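Local coordinates for acetoin utilization protein (Exiguobacterium sibiricum, PDB 2Q04) that probably transfers an acetyl group from acetyl-coenzyme A to a substrate not yet identified, as other members of the GNAT acetyltransferase family do, at residues 99-104 against 133-138. Residues are numbered along the deposited sequence; the frame is centred on the assembly and turned at random.
With CA (calcium ion), chain G; EDO (1,2-ethanediol), chain J.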
# COMPACT_ATOMS: atom_id res chain seq x y z
N GLY A 99 0.36 -3.54 -0.38
CA GLY A 99 -0.61 -4.15 -1.29
C GLY A 99 -1.45 -3.12 -1.98
O GLY A 99 -1.38 -2.96 -3.20
N ALA A 100 -2.23 -2.37 -1.20
CA ALA A 100 -3.12 -1.37 -1.74
C ALA A 100 -3.39 -0.25 -0.74
O ALA A 100 -3.06 -0.35 0.44
CB ALA A 100 -4.42 -2.02 -2.19
N ILE A 101 -3.98 0.83 -1.25
CA ILE A 101 -4.36 1.97 -0.45
C ILE A 101 -5.57 2.59 -1.10
O ILE A 101 -5.53 2.97 -2.26
CB ILE A 101 -3.21 3.01 -0.36
CG1 ILE A 101 -3.60 4.16 0.57
CG2 ILE A 101 -2.86 3.55 -1.72
CD1 ILE A 101 -2.44 5.07 0.90
N GLU A 102 -6.68 2.61 -0.38
CA GLU A 102 -7.92 3.09 -0.94
C GLU A 102 -8.65 4.01 0.04
O GLU A 102 -8.57 3.82 1.24
CB GLU A 102 -8.82 1.89 -1.32
CG GLU A 102 -9.96 2.25 -2.26
CD GLU A 102 -10.78 1.03 -2.69
OE1 GLU A 102 -10.41 -0.12 -2.33
OE2 GLU A 102 -11.81 1.23 -3.40
N VAL A 103 -9.32 5.02 -0.49
CA VAL A 103 -10.02 6.01 0.31
C VAL A 103 -11.32 6.40 -0.38
O VAL A 103 -11.31 6.74 -1.56
CB VAL A 103 -9.16 7.28 0.49
CG1 VAL A 103 -9.94 8.36 1.25
CG2 VAL A 103 -7.84 6.95 1.20
N ALA A 104 -12.43 6.35 0.36
CA ALA A 104 -13.74 6.71 -0.21
C ALA A 104 -13.66 8.05 -0.96
O ALA A 104 -13.02 8.98 -0.50
CB ALA A 104 -14.79 6.78 0.89
N THR A 133 5.71 -1.39 -4.10
CA THR A 133 4.29 -1.33 -4.41
C THR A 133 4.09 -1.19 -5.92
O THR A 133 4.95 -0.65 -6.62
CB THR A 133 3.57 -0.10 -3.66
OG1 THR A 133 2.19 -0.40 -3.45
CG2 THR A 133 3.68 1.17 -4.44
N THR A 134 2.98 -1.71 -6.41
CA THR A 134 2.64 -1.63 -7.82
C THR A 134 1.31 -0.94 -7.98
O THR A 134 0.38 -1.21 -7.23
CB THR A 134 2.53 -3.01 -8.42
OG1 THR A 134 1.62 -3.80 -7.63
CG2 THR A 134 3.88 -3.70 -8.46
N GLU A 135 1.23 -0.06 -8.98
CA GLU A 135 -0.02 0.69 -9.26
C GLU A 135 -0.34 0.59 -10.76
O GLU A 135 0.49 0.89 -11.59
CB GLU A 135 0.13 2.16 -8.85
CG GLU A 135 0.10 2.39 -7.31
CD GLU A 135 -1.31 2.22 -6.71
OE1 GLU A 135 -2.29 2.38 -7.45
OE2 GLU A 135 -1.42 1.92 -5.49
N TYR A 136 -1.56 0.14 -11.07
CA TYR A 136 -1.99 -0.04 -12.44
C TYR A 136 -3.22 0.82 -12.73
O TYR A 136 -4.17 0.85 -11.95
CB TYR A 136 -2.35 -1.50 -12.68
CG TYR A 136 -1.28 -2.47 -12.28
CD1 TYR A 136 -0.41 -3.00 -13.22
CD2 TYR A 136 -1.16 -2.89 -10.96
CE1 TYR A 136 0.58 -3.93 -12.86
CE2 TYR A 136 -0.17 -3.81 -10.59
CZ TYR A 136 0.68 -4.32 -11.55
OH TYR A 136 1.64 -5.24 -11.19
N TYR A 137 -3.24 1.44 -13.92
CA TYR A 137 -4.32 2.38 -14.29
C TYR A 137 -5.73 1.75 -14.14
O TYR A 137 -6.71 2.47 -13.89
CB TYR A 137 -4.14 2.88 -15.74
CG TYR A 137 -4.83 2.00 -16.77
CD1 TYR A 137 -6.21 2.09 -16.98
CD2 TYR A 137 -4.11 1.06 -17.51
CE1 TYR A 137 -6.85 1.27 -17.88
CE2 TYR A 137 -4.76 0.24 -18.44
CZ TYR A 137 -6.13 0.33 -18.60
OH TYR A 137 -6.78 -0.49 -19.51
N TRP A 138 -5.82 0.43 -14.32
CA TRP A 138 -7.13 -0.26 -14.37
C TRP A 138 -7.81 -0.49 -12.98
O TRP A 138 -8.87 -1.11 -12.90
CB TRP A 138 -7.03 -1.60 -15.15
CG TRP A 138 -5.91 -2.53 -14.70
CD1 TRP A 138 -5.88 -3.28 -13.57
CD2 TRP A 138 -4.70 -2.83 -15.41
NE1 TRP A 138 -4.71 -4.00 -13.50
CE2 TRP A 138 -3.98 -3.76 -14.64
CE3 TRP A 138 -4.14 -2.40 -16.62
CZ2 TRP A 138 -2.73 -4.26 -15.03
CZ3 TRP A 138 -2.89 -2.90 -17.01
CH2 TRP A 138 -2.21 -3.82 -16.23
CA CA G . -0.93 -2.41 -5.55
C1 EDO J . -6.05 3.85 -6.28
O1 EDO J . -4.67 4.27 -6.37
C2 EDO J . -6.13 2.45 -5.68
O2 EDO J . -7.39 1.87 -6.01
O HOH W 1 -4.09 0.78 -4.27
O HOH W 2 -0.23 -0.31 -4.53
O HOH W 3 1.41 -3.24 -4.63
O HOH W 4 -2.04 -4.54 -6.83
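The V-shaped opening between the central parallel strands of the GNAT fold, the splay where relatives seat the pantetheine arm of acetyl-coenzyme A, is here occupied by a calcium ion joining G99 to T134. Strands 95-103 and 130-135, linked through helix 112-121 as a beta-alpha-beta unit, diverge at this point, and no direct hydrogen bond spans 99-104 and 133-138. The ion is bound by G99 O at 2.5 Å and by T134 O, also 2.5 Å from the calcium; three waters are the other ligands modelled. Of these, water 3 also accepts a hydrogen bond from T134 N, whereas water 2 donates to both T133 OG1 and E135 OE2, tying the metal's shell to two side chains of one strand. T133 OG1 is further hydrogen-bonded to L98 O, just ahead of the first segment.

The carboxylate of E135 links the metal's water shell to the facing strand. A bend at chi2 (-73°) brings it toward I101, whose CG2 stays a loose 4.4 Å from E135 OE2. OE1 is held by W140 NE1 and receives a long bond, 3.2 Å, from O1 of an ethanediol probably left by the crystallisation liquor. M160 of helix 149-162 touches both I101 and E135. Farther along the splay, toward I101, water 1 spans the gap, accepting from I101 N at 3.0 Å and donating to E135 OE2 at 3.1 Å.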